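Local coordinates for protein antigen 43 (Escherichia coli, PDB 4KH3) that mediates self-association of bacteria, leading to cell clumping and probably biofilm formation, as the alpha domain of an autotransporter, at residues Q91-L96 with G114-T119; E107-G112 with Y126-H131. All blocks are in the same frame, centred on the assembly; numbering follows the deposited sequence.

Both interactions join successive coils of one beta-helix, the fold expected for the stalk of an autotransporter adhesin. Their centres are 8 Å apart. Along the chain the segments alternate: 91-96, 107-112, 114-119, 126-131. Strand 107-110 of interaction 2 pairs with strand 90-93 of interaction 1, and strand 115-117 follows it in the chain. Interaction 2 links neighbouring rungs of one face. Interaction 1 links the turns that leave that face and the start of the next. Ser-92 and His-111 each bind a malonate ion, probably from the crystallisation liquor. Repeated coil on coil, such contacts build the long, bent beta-helix, consistent with its role in self-association.

Interaction 1. Residues Q91-L96 with G114-T119; sequences QSLNGL and GKAAGT
Leu-93 pushes one methyl, CD2, across to the backbone and methyl of the next coil. Leu-93 CD2 is 3.6 Å from Lys-115 O. The same Leu-93 CD2 is 3.7 Å from Ala-116 CB. The CG of Leu-93 is anti to the backbone N (chi1 -177°), which carries the isobutyl group toward strand 115-117. The CD2–CB pair of Leu-93 and Ala-116 is a buried apolar touch inside the coil. Leu-96 and Lys-115 meet differently. They form a parallel bridge, and their side chains run alongside each other on the same face, pointing the same way. The Leu-96 methyl CD1 lies along the aliphatic part of the lysine, 3.9 Å from Lys-115 CG. The lysine chain is extended throughout, so its amino end runs on beyond the leucine. Leu-96 CD1 also comes within 3.4 Å of Lys-115 O.

The backbone fixes this register. Lys-115 N gives a hydrogen bond of 2.8 Å to Gly-95 O, bent little at the hydrogen (160°). The same Gly-95 O receives a CA-H contact from Gly-114 CA at 3.3 Å. Gly-114 is buried here, and the turn of residues 94-95 lies close against its CA.

The contact sits at a corner of the beta-helix. Strand 90-93 stacks on strand 107-110, where Leu-93 touches Gln-108. Strand 96-98 stacks on strand 115-117, which in turn pairs with strand 134-136. Ala-116 also packs on Val-110 and Gln-127, while Lys-115 touches Leu-134 of the following coil.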
# COMPACT_ATOMS: atom_id res chain seq x y z
N GLN A 91 13.71 -24.23 22.86
CA GLN A 91 15.05 -24.07 23.39
C GLN A 91 15.14 -22.72 24.10
O GLN A 91 14.77 -21.69 23.53
CB GLN A 91 16.10 -24.15 22.28
CG GLN A 91 17.50 -23.70 22.67
CD GLN A 91 18.32 -23.29 21.46
OE1 GLN A 91 18.26 -22.15 21.00
NE2 GLN A 91 19.10 -24.23 20.92
N SER A 92 15.60 -22.75 25.36
CA SER A 92 15.81 -21.54 26.16
C SER A 92 17.27 -21.14 26.06
O SER A 92 18.15 -21.87 26.52
CB SER A 92 15.44 -21.77 27.63
OG SER A 92 14.05 -21.99 27.79
N LEU A 93 17.52 -19.98 25.47
CA LEU A 93 18.87 -19.65 25.04
C LEU A 93 19.49 -18.53 25.85
O LEU A 93 19.10 -17.35 25.73
CB LEU A 93 18.87 -19.33 23.55
CG LEU A 93 20.22 -19.04 22.88
CD1 LEU A 93 21.16 -20.23 22.96
CD2 LEU A 93 19.98 -18.63 21.42
N ASN A 94 20.46 -18.90 26.69
CA ASN A 94 21.27 -17.91 27.40
C ASN A 94 22.69 -17.95 26.87
O ASN A 94 23.49 -17.05 27.15
CB ASN A 94 21.22 -18.12 28.91
CG ASN A 94 19.81 -18.08 29.45
OD1 ASN A 94 19.26 -17.00 29.67
ND2 ASN A 94 19.20 -19.25 29.66
N GLY A 95 23.00 -18.99 26.10
CA GLY A 95 24.30 -19.13 25.48
C GLY A 95 24.28 -18.86 23.99
O GLY A 95 23.67 -17.89 23.53
N LEU A 96 24.94 -19.72 23.24
CA LEU A 96 25.05 -19.58 21.80
C LEU A 96 24.36 -20.74 21.12
O LEU A 96 24.58 -21.90 21.49
CB LEU A 96 26.53 -19.58 21.39
CG LEU A 96 26.83 -19.60 19.89
CD1 LEU A 96 26.36 -18.28 19.21
CD2 LEU A 96 28.32 -19.83 19.64
N GLY A 114 22.10 -14.13 25.41
CA GLY A 114 22.02 -15.22 24.46
C GLY A 114 22.21 -14.75 23.03
O GLY A 114 21.93 -13.59 22.69
N LYS A 115 22.69 -15.66 22.19
CA LYS A 115 22.91 -15.35 20.78
C LYS A 115 22.49 -16.50 19.85
O LYS A 115 23.07 -17.58 19.88
CB LYS A 115 24.38 -14.98 20.55
CG LYS A 115 24.71 -14.75 19.08
CD LYS A 115 26.16 -14.35 18.90
CE LYS A 115 26.48 -14.11 17.44
NZ LYS A 115 27.87 -13.58 17.27
N ALA A 116 21.47 -16.23 19.03
CA ALA A 116 21.01 -17.18 18.01
C ALA A 116 21.52 -16.80 16.63
O ALA A 116 21.09 -15.78 16.05
CB ALA A 116 19.48 -17.25 17.98
N ALA A 117 22.41 -17.62 16.09
CA ALA A 117 22.97 -17.37 14.78
C ALA A 117 22.42 -18.36 13.75
O ALA A 117 22.47 -19.57 13.96
CB ALA A 117 24.48 -17.44 14.85
N GLY A 118 21.88 -17.84 12.65
CA GLY A 118 21.38 -18.71 11.60
C GLY A 118 20.15 -19.58 11.90
O GLY A 118 20.03 -20.69 11.38
N THR A 119 19.23 -19.07 12.72
CA THR A 119 17.96 -19.77 12.93
C THR A 119 17.09 -19.66 11.67
O THR A 119 16.92 -18.57 11.11
CB THR A 119 17.17 -19.22 14.15
OG1 THR A 119 17.92 -19.42 15.35
CG2 THR A 119 15.83 -19.93 14.27

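Interaction 2. Residues E107-G112 with Y126-H131; sequences EQWVHG and YQTIKH
Glu-107 sets its carboxylate beside the ring of Tyr-126. Glu-107 OE1 lies at the ring edge, near its plane, 3.3 Å from Tyr-126 CD2. The carboxylate and ring planes are turned 45° apart. Differing first torsions, with CG beside the backbone N in Glu-107 and anti to it in Tyr-126, bring the carboxylate to the ring edge. Next along this outer face, the CD1 corner of the Trp-109 indole comes 3.7 Å from Thr-128 OG1. CB of Glu-107 covers one face of that indole, toward its rim.

The opposite side of the strands looks into the coil. Here Gln-108 and Gln-127 run side by side, pointing the same way, with amide planes 21° apart. Gln-127 NE2 donates to Gln-108 OE1 at 2.8 Å. The acceptor lies close to the plane of the Gln-127 amide, but the donor is tilted 29° from the carbonyl plane of Gln-108. Further on, Val-110 CG2 reaches Ile-129 CG1 at 4.2 Å.

The strands are parallel and in register. Four backbone hydrogen bonds join them, from Gln-108 N to Tyr-126 O at one end and from Lys-130 N to Val-110 O at the other.

The buried amides continue in both directions. Gln-108 NE2 bonds Gln-91 OE1, and Gln-127 OE1 accepts from Gln-157 NE2; Thr-119 OG1 adds a second partner to Gln-108 OE1. This is a glutamine ladder, a kind of side-chain stack known from parallel beta-helices. Both amides give to the previous coil and accept from the next, so the buried polar groups satisfy one another and tie the coils together.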
# COMPACT_ATOMS: atom_id res chain seq x y z
N GLU A 107 9.94 -23.47 19.15
CA GLU A 107 10.24 -22.17 19.69
C GLU A 107 11.68 -22.04 20.14
O GLU A 107 12.30 -23.01 20.59
CB GLU A 107 9.34 -21.86 20.89
CG GLU A 107 7.88 -21.82 20.56
CD GLU A 107 7.07 -21.26 21.70
OE1 GLU A 107 7.11 -20.03 21.91
OE2 GLU A 107 6.40 -22.05 22.40
N GLN A 108 12.18 -20.82 20.03
CA GLN A 108 13.49 -20.47 20.55
C GLN A 108 13.35 -19.14 21.26
O GLN A 108 12.98 -18.14 20.64
CB GLN A 108 14.49 -20.33 19.41
CG GLN A 108 15.90 -19.94 19.84
CD GLN A 108 16.86 -19.93 18.67
OE1 GLN A 108 16.63 -19.25 17.67
NE2 GLN A 108 17.93 -20.71 18.78
N TRP A 109 13.62 -19.14 22.56
CA TRP A 109 13.61 -17.92 23.34
C TRP A 109 15.03 -17.48 23.58
O TRP A 109 15.79 -18.16 24.29
CB TRP A 109 12.89 -18.11 24.69
CG TRP A 109 11.53 -18.71 24.56
CD1 TRP A 109 10.37 -18.06 24.30
CD2 TRP A 109 11.20 -20.10 24.68
NE1 TRP A 109 9.32 -18.95 24.26
CE2 TRP A 109 9.80 -20.21 24.48
CE3 TRP A 109 11.93 -21.25 24.95
CZ2 TRP A 109 9.14 -21.43 24.55
CZ3 TRP A 109 11.27 -22.47 25.01
CH2 TRP A 109 9.89 -22.55 24.81
N VAL A 110 15.40 -16.35 22.99
CA VAL A 110 16.74 -15.80 23.14
C VAL A 110 16.75 -14.81 24.29
O VAL A 110 16.26 -13.69 24.15
CB VAL A 110 17.19 -15.06 21.87
CG1 VAL A 110 18.67 -14.74 21.95
CG2 VAL A 110 16.87 -15.89 20.64
N HIS A 111 17.32 -15.23 25.42
CA HIS A 111 17.36 -14.39 26.62
C HIS A 111 18.52 -13.40 26.58
O HIS A 111 19.37 -13.46 25.69
CB HIS A 111 17.40 -15.26 27.88
CG HIS A 111 16.19 -16.14 28.04
ND1 HIS A 111 14.97 -15.65 28.45
CD2 HIS A 111 16.00 -17.45 27.77
CE1 HIS A 111 14.09 -16.64 28.46
NE2 HIS A 111 14.69 -17.74 28.05
N GLY A 112 18.53 -12.48 27.55
CA GLY A 112 19.64 -11.55 27.73
C GLY A 112 21.00 -12.24 27.69
O GLY A 112 21.24 -13.19 28.44
N TYR A 126 8.63 -20.04 15.94
CA TYR A 126 8.56 -18.79 16.67
C TYR A 126 9.88 -18.54 17.38
O TYR A 126 10.27 -19.31 18.26
CB TYR A 126 7.43 -18.88 17.70
CG TYR A 126 7.15 -17.59 18.42
CD1 TYR A 126 6.84 -16.45 17.71
CD2 TYR A 126 7.17 -17.52 19.80
CE1 TYR A 126 6.56 -15.28 18.34
CE2 TYR A 126 6.89 -16.33 20.45
CZ TYR A 126 6.59 -15.21 19.71
OH TYR A 126 6.30 -14.01 20.33
N GLN A 127 10.57 -17.49 16.98
CA GLN A 127 11.76 -17.06 17.70
C GLN A 127 11.48 -15.72 18.35
O GLN A 127 11.05 -14.76 17.68
CB GLN A 127 12.97 -16.97 16.77
CG GLN A 127 14.26 -16.51 17.47
CD GLN A 127 15.31 -16.02 16.49
OE1 GLN A 127 15.10 -15.03 15.78
NE2 GLN A 127 16.45 -16.71 16.43
N THR A 128 11.68 -15.67 19.67
CA THR A 128 11.49 -14.45 20.46
C THR A 128 12.84 -14.01 20.96
O THR A 128 13.54 -14.77 21.63
CB THR A 128 10.69 -14.71 21.76
OG1 THR A 128 9.68 -15.70 21.55
CG2 THR A 128 10.07 -13.44 22.26
N ILE A 129 13.20 -12.77 20.67
CA ILE A 129 14.45 -12.22 21.18
C ILE A 129 14.12 -11.25 22.28
O ILE A 129 13.60 -10.17 22.02
CB ILE A 129 15.22 -11.47 20.10
CG1 ILE A 129 15.41 -12.36 18.86
CG2 ILE A 129 16.56 -10.99 20.63
CD1 ILE A 129 15.71 -11.57 17.64
N LYS A 130 14.43 -11.63 23.52
CA LYS A 130 14.12 -10.77 24.66
C LYS A 130 15.14 -9.66 24.74
O LYS A 130 16.12 -9.67 24.00
CB LYS A 130 14.15 -11.56 25.98
CG LYS A 130 13.65 -13.01 25.88
CD LYS A 130 12.18 -13.10 25.48
CE LYS A 130 11.28 -12.26 26.38
NZ LYS A 130 9.85 -12.30 25.90
N HIS A 131 14.89 -8.71 25.64
CA HIS A 131 15.84 -7.64 25.94
C HIS A 131 17.25 -8.21 26.13
O HIS A 131 17.42 -9.22 26.80
CB HIS A 131 15.42 -6.91 27.21
CG HIS A 131 14.13 -6.17 27.09
ND1 HIS A 131 13.09 -6.34 27.98
CD2 HIS A 131 13.70 -5.26 26.18
CE1 HIS A 131 12.08 -5.56 27.63
NE2 HIS A 131 12.43 -4.90 26.54